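PDB 2X7Q: possible thiamine biosynthesis enzyme from Candida albicans, which is of unknown function but has the periplasmic binding protein fold and may bind a small solute, possibly linked to thiamine biosynthesis. Local coordinates for residues P15-A20 with E66-I71; T28-A33 with D224-G229; V90-V95 with S266-T271; S97-A102 with M175-T180; W101-G106 with K191-I196. The protein carries 1 engineered substitution. One frame throughout, in Å; residues are numbered along the deposited sequence.

Interaction 1 of 5, residues P15-A20 with E66-I71; sequences PTLKVA and EVDIAI
The carbonyl oxygen of K18 is gripped by two consecutive amides: D68 N lies 2.8 Å from K18 O, in the carbonyl plane, and I69 N reaches K18 O at 3.2 Å, tilted slightly from it. The CG of D68 stands anti to the carbonyl carbon (chi1 -58°), which swings OD2 back to K18 N at 2.9 Å; the bond is nearly straight, at 169°, and uses the anti lone pair. OD2 forms a salt bridge with K215 and OD1 a hydrogen bond with S211; the charge of K215 would probably favour the ionised carboxylate of D68. K18 bends at chi3 to bring NZ within reach of E66 O, in a weak bond. Beyond D68, A20 N donates to I69 O at 2.8 Å and I71 N to A20 O. On the face shared by L17, V19 and I69, L17 CD2 meets I69 CD1 tightly, at 3.5 Å, under helix 216-235. A20 CB rests on V67 CG1 on the other face, toward helix 55-63. Strands 17-21 and 69-73 are parallel neighbours, strand 46-50 lies beyond 17-21, and helix 55-63 makes the crossover from 46-50 to 69-73, as in the alpha/beta lobe of a periplasmic binding protein.

Interaction 2 of 5, residues T28-A33 with D224-G229; sequences TPLFFA and DAVNQG
L30 lays its CD2 methyl alongside V226 CG2, 4.0 Å away, and the two branches lie flank to flank. They belong to two helices, 28-35 and 216-235, which pack almost at right angles, with an angle of 102° between the local axes, in one lobe of this periplasmic binding protein fold. The axes come within 8.0 Å where G229 turns its bare CA to P29 O and A33 CB. The CA atoms of A33 and G229 lie 4.2 Å apart. A33 points its methyl toward helix 216-235, where it sits between the backbone of G229 and the carbonyl oxygen of A225, with A33 CB 3.9 Å from A225 O. No hydrogen bond crosses between the segments; the contact is apolar and buried. L30 reaches its partner because CG stands anti to the carbonyl carbon (chi1 -62°) and the chain then extends, carrying the branch end back toward V226 although CB points away. Y94 of strand 88-95 touches P29, L30 and V226 together, while Y39 lies against A33 and A225. At the P29 end, the proline ring sets its CB 3.9 Å from G229 O.

Interaction 3 of 5, residues V90-V95 with S266-T271; sequences VLDTYV and SRIGKT
An aspartate at a beta bulge reaches out of its strand to hold a loop: D92, which with L91 faces V205 in a classic bulge, takes the amide of G269, with D92 OD1 2.8 Å from G269 N. The donor arrives nearly along the carboxylate C-O axis, though the angle at hydrogen is a bent 142°. The other oxygen turns back to its own strand, D92 OD2 accepting from T93 N at 2.6 Å. A water also donates to D92 OD2, at 2.7 Å, and passes its second hydrogen to T271 O, bridging strand and loop. I268 slants across the carboxylate. With CG1 anti to the backbone N (chi1 -173°), the chain extends over the strand, bringing CG1 to 3.5 Å from D92 OD1 and CD1 to 3.5 Å from T93 O. N227 ND2, on helix 216-235, donates to the carbonyl oxygen of I268. An aspartate at a classic beta bulge thus ties the loop between helices 252-259 and 275-289 to the outermost strand of one lobe's mixed sheet in the periplasmic binding protein fold.

Interaction 4 of 5, residues S97-A102 with M175-T180; sequences SPLLWA and MWEYFT. With GOL (glycerol), chain B.
W101 turns the edge of its indole to the backbone of M175 and W176: CZ3 of W101 lies 3.3 Å from M175 O, close to the ring plane, and CE3 faces W176 N. They belong to antiparallel neighbours, strands 100-106 and 173-177, in the mixed sheet of one lobe of the periplasmic binding protein fold. M175, modelled as selenomethionine, bends at chi3 to curl its CE back to W101 CB, 3.7 Å away. Buried M175 O has no hydrogen-bond partner in the model. A102 and W176 pair both ways through their backbones, A102 N giving to W176 O at 2.8 Å. Where the second strand becomes helix 178-186, Y178 N donates to L100 O, the last bond of the pairing. L100 lies along the start of the Y178 side chain, CB of Y178 against CG of L100 at 3.9 Å, while A102 CB meets the phenol ring edge. E177 is the N-cap of that helix: its chain folds at chi2 (-78°) to put OE2 on F179 N and OE1 on T180 OG1. A glycerol, probably from the crystallisation liquor, spans the segments, its O1 taking L100 N at 2.9 Å and giving to E177 OE2 at 3.1 Å.

Interaction 5 of 5, residues W101-G106 with K191-I196; sequences WAVSTG and KQIDQI
Strands 100-106 and 190-197 run antiparallel with a twist, their local N-to-C directions 135° apart, and a beta bulge between V103 and S104 shifts the register by one. The break shows in the hydrogen bonds: V103 N gives to D194 O at 2.7 Å, yet V103 O receives I193 N, at 3.0 Å, rather than an amide of D194. W101 with I196 and T105 with K191 keep complete two-bond pairs on either side of the bulge. I193, the extra residue, lays its CG1 against V103 CG1 at 3.6 Å, the two side chains crossing obliquely. That approach uses a first torsion of 61°, which tucks CG1 between the backbone N and the carbonyl carbon. V103 also runs alongside D194, with its CG2 4.0 Å from D194 CB. T105 crosses I193 at about a right angle, methyl against methyl, CG2 to CG2 at 3.7 Å, while T105 OG1 turns to the backbone of D172. K191 bends at chi3 and passes its CE close by G106 O before NZ bonds to S107 O. At the other end I196 CG2 rests on W101 CB, 3.8 Å away. The face bearing W101, V103, D194 and I196 lies under helix 129-141, through M133 and L137. A102, S104, Q192 and Q195 face helix 178-186, where Y185 bonds S104 OG, and strand 173-177 flanks strand 100-106 on its other edge.

In the fold
The five contacts divide between two lobes, each built round a mixed sheet, as expected of a two-lobed binding protein. Interactions 1, 2 and 3 cluster in one lobe and touch each other: I71 packs on L30 and on Y94, and N227 probably bonds I268 O. Interactions 4 and 5 share W101 and A102 and use the two edges of strand 100-106; their centres lie 10 Å apart. Centres of interactions 1 and 5 are about 34 Å apart, on opposite sides of the chain's centre. Interactions 1 to 4 are buried and interaction 5 is partly so. Backbone pairing dominates 1, 4 and 5, apolar helix packing makes 2, and a carboxylate with a water holds 3.

Interaction 1 of 5, residues P15-A20 with E66-I71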
# COMPACT_ATOMS: atom_id res chain seq x y z
N PRO A 15 -2.89 14.55 22.09
CA PRO A 15 -1.85 13.57 22.41
C PRO A 15 -0.93 13.31 21.22
O PRO A 15 -1.35 13.43 20.07
CB PRO A 15 -2.65 12.31 22.74
CG PRO A 15 -3.97 12.49 22.06
CD PRO A 15 -4.24 13.97 22.14
N THR A 16 0.32 12.94 21.50
CA THR A 16 1.29 12.63 20.46
C THR A 16 0.79 11.49 19.58
O THR A 16 0.04 10.63 20.03
CB THR A 16 2.66 12.25 21.06
OG1 THR A 16 3.11 13.30 21.93
CG2 THR A 16 3.68 12.04 19.95
N LEU A 17 1.22 11.49 18.32
CA LEU A 17 0.74 10.52 17.36
C LEU A 17 1.90 9.88 16.59
O LEU A 17 2.61 10.56 15.85
CB LEU A 17 -0.23 11.19 16.38
CG LEU A 17 -1.32 10.32 15.77
CD1 LEU A 17 -2.24 9.80 16.86
CD2 LEU A 17 -2.11 11.13 14.75
N LYS A 18 2.07 8.58 16.77
CA LYS A 18 3.11 7.84 16.05
C LYS A 18 2.55 7.28 14.75
O LYS A 18 1.69 6.39 14.76
CB LYS A 18 3.66 6.71 16.92
CG LYS A 18 4.28 7.18 18.23
CD LYS A 18 4.95 6.03 18.98
CE LYS A 18 6.14 5.49 18.21
NZ LYS A 18 6.79 4.36 18.92
N VAL A 19 3.03 7.80 13.63
CA VAL A 19 2.51 7.41 12.32
C VAL A 19 3.52 6.57 11.53
O VAL A 19 4.62 7.03 11.22
CB VAL A 19 2.12 8.65 11.48
CG1 VAL A 19 1.61 8.23 10.12
CG2 VAL A 19 1.07 9.47 12.22
N ALA A 20 3.13 5.34 11.22
CA ALA A 20 3.97 4.44 10.44
C ALA A 20 3.69 4.61 8.95
O ALA A 20 2.54 4.57 8.52
CB ALA A 20 3.75 3.01 10.85
N GLU A 66 2.63 0.01 18.85
CA GLU A 66 3.87 0.76 18.68
C GLU A 66 3.59 2.05 17.91
O GLU A 66 4.30 3.04 18.07
CB GLU A 66 4.92 -0.08 17.96
CG GLU A 66 5.38 -1.29 18.75
CD GLU A 66 6.47 -2.07 18.04
OE1 GLU A 66 7.44 -1.44 17.57
OE2 GLU A 66 6.37 -3.31 17.97
N VAL A 67 2.55 2.02 17.08
CA VAL A 67 2.14 3.19 16.32
C VAL A 67 0.62 3.36 16.38
O VAL A 67 -0.11 2.39 16.60
CB VAL A 67 2.58 3.11 14.85
CG1 VAL A 67 4.09 2.99 14.76
CG2 VAL A 67 1.90 1.93 14.16
N ASP A 68 0.16 4.59 16.18
CA ASP A 68 -1.26 4.90 16.25
C ASP A 68 -1.92 4.83 14.88
O ASP A 68 -3.07 4.41 14.75
CB ASP A 68 -1.46 6.30 16.85
CG ASP A 68 -0.86 6.43 18.24
OD1 ASP A 68 -1.33 5.73 19.15
OD2 ASP A 68 0.07 7.24 18.41
N ILE A 69 -1.18 5.22 13.85
CA ILE A 69 -1.70 5.25 12.49
C ILE A 69 -0.73 4.59 11.50
O ILE A 69 0.49 4.66 11.67
CB ILE A 69 -2.00 6.70 12.03
CG1 ILE A 69 -3.00 7.36 12.97
CG2 ILE A 69 -2.51 6.72 10.60
CD1 ILE A 69 -3.40 8.76 12.55
N ALA A 70 -1.28 3.95 10.47
CA ALA A 70 -0.48 3.32 9.43
C ALA A 70 -1.01 3.65 8.04
O ALA A 70 -2.21 3.56 7.80
CB ALA A 70 -0.41 1.82 9.64
N ILE A 71 -0.12 4.05 7.14
CA ILE A 71 -0.48 4.33 5.76
C ILE A 71 0.04 3.22 4.86
O ILE A 71 1.23 3.21 4.51
CB ILE A 71 0.11 5.67 5.28
CG1 ILE A 71 -0.09 6.77 6.33
CG2 ILE A 71 -0.51 6.08 3.94
CD1 ILE A 71 -1.37 7.55 6.17

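Interaction 2 of 5, residues T28-A33 with D224-G229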
# COMPACT_ATOMS: atom_id res chain seq x y z
N THR A 28 5.09 11.14 -0.49
CA THR A 28 5.45 12.52 -0.78
C THR A 28 4.58 13.55 -0.05
O THR A 28 5.10 14.44 0.62
CB THR A 28 5.46 12.80 -2.29
OG1 THR A 28 6.54 12.10 -2.91
CG2 THR A 28 5.63 14.29 -2.56
N PRO A 29 3.24 13.44 -0.18
CA PRO A 29 2.35 14.39 0.48
C PRO A 29 2.58 14.47 1.98
O PRO A 29 2.47 15.55 2.56
CB PRO A 29 0.96 13.82 0.19
CG PRO A 29 1.12 13.05 -1.07
CD PRO A 29 2.50 12.46 -0.99
N LEU A 30 2.90 13.34 2.60
CA LEU A 30 3.18 13.31 4.03
C LEU A 30 4.38 14.19 4.37
O LEU A 30 4.37 14.91 5.37
CB LEU A 30 3.45 11.88 4.50
CG LEU A 30 2.30 10.88 4.35
CD1 LEU A 30 2.74 9.49 4.82
CD2 LEU A 30 1.09 11.34 5.13
N PHE A 31 5.40 14.15 3.52
CA PHE A 31 6.61 14.93 3.74
C PHE A 31 6.35 16.43 3.68
O PHE A 31 6.74 17.17 4.58
CB PHE A 31 7.68 14.55 2.72
CG PHE A 31 8.80 15.55 2.61
CD1 PHE A 31 9.79 15.62 3.57
CD2 PHE A 31 8.85 16.42 1.53
CE1 PHE A 31 10.81 16.54 3.47
CE2 PHE A 31 9.87 17.35 1.43
CZ PHE A 31 10.85 17.41 2.39
N PHE A 32 5.69 16.88 2.61
CA PHE A 32 5.41 18.30 2.42
C PHE A 32 4.53 18.87 3.52
O PHE A 32 4.64 20.04 3.87
CB PHE A 32 4.78 18.54 1.04
CG PHE A 32 5.77 18.47 -0.10
CD1 PHE A 32 5.74 17.41 -1.00
CD2 PHE A 32 6.72 19.46 -0.27
CE1 PHE A 32 6.64 17.34 -2.04
CE2 PHE A 32 7.63 19.39 -1.32
CZ PHE A 32 7.59 18.33 -2.20
N ALA A 33 3.65 18.04 4.07
CA ALA A 33 2.82 18.45 5.20
C ALA A 33 3.69 18.83 6.39
O ALA A 33 3.36 19.74 7.14
CB ALA A 33 1.85 17.34 5.58
N ASP A 224 -6.73 15.97 8.28
CA ASP A 224 -6.89 17.31 7.71
C ASP A 224 -5.54 17.87 7.27
O ASP A 224 -5.45 18.53 6.24
CB ASP A 224 -7.55 18.25 8.72
CG ASP A 224 -9.01 17.91 8.97
OD1 ASP A 224 -9.58 17.13 8.18
OD2 ASP A 224 -9.58 18.43 9.95
N ALA A 225 -4.50 17.59 8.05
CA ALA A 225 -3.15 18.04 7.71
C ALA A 225 -2.67 17.34 6.45
O ALA A 225 -2.01 17.94 5.60
CB ALA A 225 -2.20 17.78 8.87
N VAL A 226 -2.98 16.05 6.34
CA VAL A 226 -2.64 15.27 5.15
C VAL A 226 -3.37 15.83 3.93
O VAL A 226 -2.82 15.85 2.83
CB VAL A 226 -2.99 13.78 5.33
CG1 VAL A 226 -2.78 13.02 4.03
CG2 VAL A 226 -2.16 13.18 6.45
N ASN A 227 -4.60 16.28 4.13
CA ASN A 227 -5.39 16.87 3.05
C ASN A 227 -4.69 18.10 2.47
O ASN A 227 -4.68 18.30 1.26
CB ASN A 227 -6.79 17.25 3.54
CG ASN A 227 -7.68 17.76 2.43
OD1 ASN A 227 -7.38 18.76 1.77
ND2 ASN A 227 -8.79 17.07 2.21
N GLN A 228 -4.11 18.91 3.35
CA GLN A 228 -3.36 20.09 2.93
C GLN A 228 -2.04 19.68 2.28
O GLN A 228 -1.58 20.31 1.34
CB GLN A 228 -3.11 21.02 4.11
CG GLN A 228 -4.34 21.76 4.61
CD GLN A 228 -4.03 22.75 5.71
OE1 GLN A 228 -3.23 22.48 6.59
NE2 GLN A 228 -4.68 23.91 5.65
N GLY A 229 -1.44 18.62 2.81
CA GLY A 229 -0.20 18.10 2.26
C GLY A 229 -0.40 17.58 0.84
O GLY A 229 0.48 17.70 -0.00

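Interaction 3 of 5, residues V90-V95 with S266-T271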
# COMPACT_ATOMS: atom_id res chain seq x y z
N VAL A 90 -10.11 0.86 9.01
CA VAL A 90 -9.80 1.65 7.82
C VAL A 90 -10.58 2.96 7.87
O VAL A 90 -11.80 2.98 7.72
CB VAL A 90 -10.14 0.90 6.53
CG1 VAL A 90 -9.87 1.78 5.31
CG2 VAL A 90 -9.35 -0.39 6.44
N LEU A 91 -9.86 4.06 8.08
CA LEU A 91 -10.49 5.36 8.29
C LEU A 91 -10.87 6.07 6.99
O LEU A 91 -11.99 6.54 6.84
CB LEU A 91 -9.58 6.26 9.13
CG LEU A 91 -9.23 5.75 10.52
CD1 LEU A 91 -8.25 6.68 11.21
CD2 LEU A 91 -10.49 5.58 11.36
N ASP A 92 -9.92 6.15 6.06
CA ASP A 92 -10.14 6.87 4.82
C ASP A 92 -9.17 6.42 3.73
O ASP A 92 -8.27 5.62 3.98
CB ASP A 92 -10.01 8.38 5.05
CG ASP A 92 -10.89 9.19 4.12
OD1 ASP A 92 -11.20 10.35 4.47
OD2 ASP A 92 -11.27 8.68 3.05
N THR A 93 -9.37 6.93 2.52
CA THR A 93 -8.51 6.60 1.39
C THR A 93 -7.39 7.63 1.23
O THR A 93 -7.64 8.83 1.24
CB THR A 93 -9.31 6.54 0.08
OG1 THR A 93 -10.36 5.58 0.21
CG2 THR A 93 -8.41 6.14 -1.08
N TYR A 94 -6.16 7.15 1.09
CA TYR A 94 -5.00 8.01 0.92
C TYR A 94 -4.69 8.22 -0.56
O TYR A 94 -4.41 9.33 -1.00
CB TYR A 94 -3.79 7.43 1.64
CG TYR A 94 -2.53 8.24 1.49
CD1 TYR A 94 -2.41 9.49 2.07
CD2 TYR A 94 -1.44 7.74 0.78
CE1 TYR A 94 -1.25 10.24 1.94
CE2 TYR A 94 -0.28 8.48 0.65
CZ TYR A 94 -0.19 9.72 1.23
OH TYR A 94 0.96 10.46 1.10
N VAL A 95 -4.73 7.13 -1.32
CA VAL A 95 -4.52 7.19 -2.76
C VAL A 95 -5.72 6.61 -3.51
O VAL A 95 -6.12 5.47 -3.27
CB VAL A 95 -3.25 6.44 -3.19
CG1 VAL A 95 -3.15 6.39 -4.70
CG2 VAL A 95 -2.02 7.10 -2.58
N SER A 266 -7.69 14.09 -2.61
CA SER A 266 -7.75 15.49 -2.21
C SER A 266 -8.97 15.75 -1.33
O SER A 266 -9.07 16.80 -0.69
CB SER A 266 -7.79 16.39 -3.44
OG SER A 266 -8.98 16.20 -4.18
N ARG A 267 -9.89 14.79 -1.30
CA ARG A 267 -11.12 14.94 -0.53
C ARG A 267 -11.02 14.19 0.80
O ARG A 267 -12.00 14.10 1.54
CB ARG A 267 -12.31 14.42 -1.33
CG ARG A 267 -12.41 14.98 -2.73
CD ARG A 267 -12.45 16.50 -2.73
NE ARG A 267 -13.55 17.01 -1.93
CZ ARG A 267 -13.45 18.02 -1.07
NH1 ARG A 267 -12.28 18.63 -0.90
NH2 ARG A 267 -14.51 18.42 -0.38
N ILE A 268 -9.84 13.67 1.11
CA ILE A 268 -9.63 12.90 2.33
C ILE A 268 -10.04 13.70 3.57
O ILE A 268 -9.53 14.80 3.82
CB ILE A 268 -8.17 12.40 2.46
CG1 ILE A 268 -8.03 11.46 3.66
CG2 ILE A 268 -7.20 13.57 2.55
CD1 ILE A 268 -6.63 10.90 3.83
N GLY A 269 -10.97 13.14 4.34
CA GLY A 269 -11.46 13.79 5.54
C GLY A 269 -12.68 14.66 5.30
O GLY A 269 -13.41 15.00 6.23
N LYS A 270 -12.90 15.03 4.04
CA LYS A 270 -14.03 15.87 3.67
C LYS A 270 -15.25 15.03 3.30
O LYS A 270 -16.39 15.45 3.48
CB LYS A 270 -13.66 16.80 2.51
CG LYS A 270 -12.46 17.69 2.77
CD LYS A 270 -12.60 18.44 4.09
CE LYS A 270 -11.43 19.39 4.32
NZ LYS A 270 -11.32 19.79 5.75
N THR A 271 -14.99 13.83 2.79
CA THR A 271 -16.06 12.92 2.39
C THR A 271 -15.67 11.47 2.71
O THR A 271 -14.50 11.11 2.62
CB THR A 271 -16.38 13.05 0.89
OG1 THR A 271 -17.54 12.28 0.57
CG2 THR A 271 -15.21 12.58 0.05
O HOH W 1 -12.47 10.28 1.18

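Interaction 4 of 5, residues S97-A102 with M175-T180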
# COMPACT_ATOMS: atom_id res chain seq x y z
N SER A 97 -6.09 6.48 -7.05
CA SER A 97 -5.69 5.74 -8.24
C SER A 97 -5.21 4.33 -7.89
O SER A 97 -4.70 4.10 -6.79
CB SER A 97 -4.61 6.50 -9.00
OG SER A 97 -3.54 6.87 -8.15
N PRO A 98 -5.37 3.38 -8.82
CA PRO A 98 -4.97 1.99 -8.60
C PRO A 98 -3.46 1.80 -8.67
O PRO A 98 -2.78 2.57 -9.35
CB PRO A 98 -5.63 1.26 -9.77
CG PRO A 98 -5.71 2.27 -10.85
CD PRO A 98 -5.98 3.58 -10.15
N LEU A 99 -2.95 0.78 -7.98
CA LEU A 99 -1.52 0.49 -7.98
C LEU A 99 -1.13 -0.36 -9.20
O LEU A 99 -1.82 -1.33 -9.52
CB LEU A 99 -1.12 -0.24 -6.69
CG LEU A 99 0.37 -0.22 -6.33
CD1 LEU A 99 0.78 1.15 -5.85
CD2 LEU A 99 0.69 -1.27 -5.27
N LEU A 100 -0.04 0.00 -9.86
CA LEU A 100 0.43 -0.74 -11.02
C LEU A 100 1.53 -1.73 -10.65
O LEU A 100 2.67 -1.34 -10.39
CB LEU A 100 0.93 0.21 -12.11
CG LEU A 100 1.47 -0.43 -13.39
CD1 LEU A 100 0.42 -1.34 -14.02
CD2 LEU A 100 1.91 0.63 -14.39
N TRP A 101 1.18 -3.02 -10.64
CA TRP A 101 2.13 -4.07 -10.32
C TRP A 101 2.84 -4.58 -11.57
O TRP A 101 2.21 -4.83 -12.59
CB TRP A 101 1.42 -5.23 -9.61
CG TRP A 101 1.05 -4.92 -8.19
CD1 TRP A 101 -0.11 -4.36 -7.75
CD2 TRP A 101 1.85 -5.17 -7.02
NE1 TRP A 101 -0.08 -4.23 -6.38
CE2 TRP A 101 1.11 -4.73 -5.91
CE3 TRP A 101 3.12 -5.72 -6.81
CZ2 TRP A 101 1.59 -4.82 -4.61
CZ3 TRP A 101 3.60 -5.81 -5.52
CH2 TRP A 101 2.84 -5.36 -4.43
N ALA A 102 4.15 -4.74 -11.47
CA ALA A 102 4.95 -5.24 -12.59
C ALA A 102 5.51 -6.62 -12.28
O ALA A 102 6.08 -6.86 -11.21
CB ALA A 102 6.08 -4.26 -12.90
N MSE A 175 6.45 -10.02 -8.16
CA MSE A 175 5.67 -8.83 -8.49
C MSE A 175 6.04 -7.66 -7.58
O MSE A 175 6.13 -7.81 -6.36
CB MSE A 175 4.17 -9.13 -8.40
CG MSE A 175 3.73 -10.27 -9.30
SE MSE A 175 1.83 -10.65 -9.16
CE MSE A 175 1.14 -8.90 -9.63
N TRP A 176 6.25 -6.50 -8.18
CA TRP A 176 6.65 -5.31 -7.43
C TRP A 176 6.14 -4.06 -8.14
O TRP A 176 5.89 -4.08 -9.34
CB TRP A 176 8.17 -5.27 -7.30
CG TRP A 176 8.65 -4.64 -6.03
CD1 TRP A 176 9.21 -3.40 -5.88
CD2 TRP A 176 8.61 -5.22 -4.71
NE1 TRP A 176 9.52 -3.18 -4.56
CE2 TRP A 176 9.17 -4.27 -3.83
CE3 TRP A 176 8.16 -6.44 -4.21
CZ2 TRP A 176 9.28 -4.52 -2.46
CZ3 TRP A 176 8.28 -6.68 -2.85
CH2 TRP A 176 8.84 -5.72 -1.99
N GLU A 177 5.98 -2.98 -7.38
CA GLU A 177 5.49 -1.72 -7.95
C GLU A 177 6.32 -1.34 -9.17
O GLU A 177 7.55 -1.40 -9.14
CB GLU A 177 5.51 -0.61 -6.89
CG GLU A 177 4.74 0.64 -7.29
CD GLU A 177 5.51 1.51 -8.26
OE1 GLU A 177 6.66 1.88 -7.93
OE2 GLU A 177 4.97 1.83 -9.34
N TYR A 178 5.64 -0.95 -10.24
CA TYR A 178 6.30 -0.69 -11.52
C TYR A 178 7.44 0.31 -11.45
O TYR A 178 8.59 -0.03 -11.74
CB TYR A 178 5.28 -0.23 -12.57
CG TYR A 178 5.91 0.22 -13.87
CD1 TYR A 178 6.49 -0.70 -14.74
CD2 TYR A 178 5.93 1.56 -14.23
CE1 TYR A 178 7.07 -0.29 -15.93
CE2 TYR A 178 6.50 1.98 -15.41
CZ TYR A 178 7.07 1.05 -16.26
OH TYR A 178 7.65 1.46 -17.44
N PHE A 179 7.13 1.55 -11.09
CA PHE A 179 8.13 2.62 -11.10
C PHE A 179 9.30 2.35 -10.16
O PHE A 179 10.37 2.92 -10.32
CB PHE A 179 7.49 3.97 -10.78
CG PHE A 179 6.58 4.48 -11.87
CD1 PHE A 179 7.11 5.13 -12.97
CD2 PHE A 179 5.21 4.31 -11.79
CE1 PHE A 179 6.28 5.60 -13.98
CE2 PHE A 179 4.38 4.77 -12.79
CZ PHE A 179 4.91 5.42 -13.89
N THR A 180 9.08 1.47 -9.19
CA THR A 180 10.14 1.08 -8.27
C THR A 180 11.05 0.04 -8.93
O THR A 180 12.23 -0.06 -8.61
CB THR A 180 9.56 0.50 -6.96
OG1 THR A 180 8.73 1.47 -6.33
CG2 THR A 180 10.68 0.11 -6.01
C1 GOL B . 1.77 3.53 -9.59
O1 GOL B . 1.90 2.11 -9.71
C2 GOL B . 0.36 3.92 -10.02
O2 GOL B . 0.23 5.34 -9.90
C3 GOL B . 0.13 3.50 -11.48
O3 GOL B . -1.19 3.86 -11.86

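Interaction 5 of 5, residues W101-G106 with K191-I196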
# COMPACT_ATOMS: atom_id res chain seq x y z
N TRP A 101 1.18 -3.02 -10.64
CA TRP A 101 2.13 -4.07 -10.32
C TRP A 101 2.84 -4.58 -11.57
O TRP A 101 2.21 -4.83 -12.59
CB TRP A 101 1.42 -5.23 -9.61
CG TRP A 101 1.05 -4.92 -8.19
CD1 TRP A 101 -0.11 -4.36 -7.75
CD2 TRP A 101 1.85 -5.17 -7.02
NE1 TRP A 101 -0.08 -4.23 -6.38
CE2 TRP A 101 1.11 -4.73 -5.91
CE3 TRP A 101 3.12 -5.72 -6.81
CZ2 TRP A 101 1.59 -4.82 -4.61
CZ3 TRP A 101 3.60 -5.81 -5.52
CH2 TRP A 101 2.84 -5.36 -4.43
N ALA A 102 4.15 -4.74 -11.47
CA ALA A 102 4.95 -5.24 -12.59
C ALA A 102 5.51 -6.62 -12.28
O ALA A 102 6.08 -6.86 -11.21
CB ALA A 102 6.08 -4.26 -12.90
N VAL A 103 5.35 -7.54 -13.24
CA VAL A 103 5.85 -8.90 -13.09
C VAL A 103 7.25 -9.00 -13.70
O VAL A 103 7.43 -8.72 -14.88
CB VAL A 103 4.92 -9.92 -13.76
CG1 VAL A 103 5.42 -11.33 -13.52
CG2 VAL A 103 3.50 -9.75 -13.24
N SER A 104 8.22 -9.40 -12.89
CA SER A 104 9.61 -9.43 -13.34
C SER A 104 10.21 -10.83 -13.30
O SER A 104 9.75 -11.69 -12.55
CB SER A 104 10.47 -8.48 -12.49
OG SER A 104 9.94 -7.17 -12.50
N THR A 105 11.24 -11.04 -14.11
CA THR A 105 12.00 -12.28 -14.09
C THR A 105 13.47 -11.97 -14.35
O THR A 105 13.85 -10.82 -14.54
CB THR A 105 11.49 -13.28 -15.15
OG1 THR A 105 12.15 -14.54 -14.99
CG2 THR A 105 11.74 -12.75 -16.55
N GLY A 106 14.30 -13.01 -14.34
CA GLY A 106 15.73 -12.85 -14.56
C GLY A 106 16.04 -12.19 -15.89
O GLY A 106 15.19 -12.14 -16.78
N LYS A 191 13.78 -8.28 -15.98
CA LYS A 191 13.05 -8.23 -17.24
C LYS A 191 11.54 -8.35 -17.02
O LYS A 191 11.06 -9.31 -16.43
CB LYS A 191 13.54 -9.34 -18.16
CG LYS A 191 12.73 -9.52 -19.43
CD LYS A 191 13.38 -10.58 -20.31
CE LYS A 191 13.80 -11.79 -19.49
NZ LYS A 191 14.54 -12.79 -20.30
N GLN A 192 10.80 -7.35 -17.51
CA GLN A 192 9.35 -7.33 -17.36
C GLN A 192 8.67 -8.28 -18.34
O GLN A 192 9.02 -8.31 -19.52
CB GLN A 192 8.80 -5.92 -17.54
CG GLN A 192 7.29 -5.83 -17.52
CD GLN A 192 6.78 -4.43 -17.77
OE1 GLN A 192 5.90 -4.22 -18.60
NE2 GLN A 192 7.32 -3.47 -17.04
N ILE A 193 7.71 -9.04 -17.84
CA ILE A 193 6.97 -9.98 -18.68
C ILE A 193 5.47 -9.69 -18.65
O ILE A 193 4.71 -10.22 -19.46
CB ILE A 193 7.21 -11.44 -18.26
CG1 ILE A 193 6.74 -11.67 -16.82
CG2 ILE A 193 8.68 -11.79 -18.41
CD1 ILE A 193 6.93 -13.10 -16.35
N ASP A 194 5.04 -8.84 -17.72
CA ASP A 194 3.63 -8.51 -17.57
C ASP A 194 3.40 -7.40 -16.55
O ASP A 194 4.27 -7.10 -15.73
CB ASP A 194 2.84 -9.76 -17.17
CG ASP A 194 1.37 -9.67 -17.52
OD1 ASP A 194 0.96 -8.65 -18.12
OD2 ASP A 194 0.62 -10.61 -17.19
N GLN A 195 2.22 -6.79 -16.61
CA GLN A 195 1.81 -5.78 -15.64
C GLN A 195 0.37 -6.05 -15.21
O GLN A 195 -0.31 -6.88 -15.82
CB GLN A 195 1.92 -4.37 -16.24
CG GLN A 195 3.33 -3.92 -16.54
CD GLN A 195 3.39 -2.50 -17.08
OE1 GLN A 195 2.35 -1.90 -17.38
NE2 GLN A 195 4.59 -1.96 -17.22
N ILE A 196 -0.09 -5.37 -14.17
CA ILE A 196 -1.46 -5.54 -13.70
C ILE A 196 -1.85 -4.49 -12.66
O ILE A 196 -1.17 -4.32 -11.65
CB ILE A 196 -1.69 -6.95 -13.11
CG1 ILE A 196 -3.12 -7.09 -12.59
CG2 ILE A 196 -0.69 -7.25 -12.02
CD1 ILE A 196 -3.43 -8.45 -12.00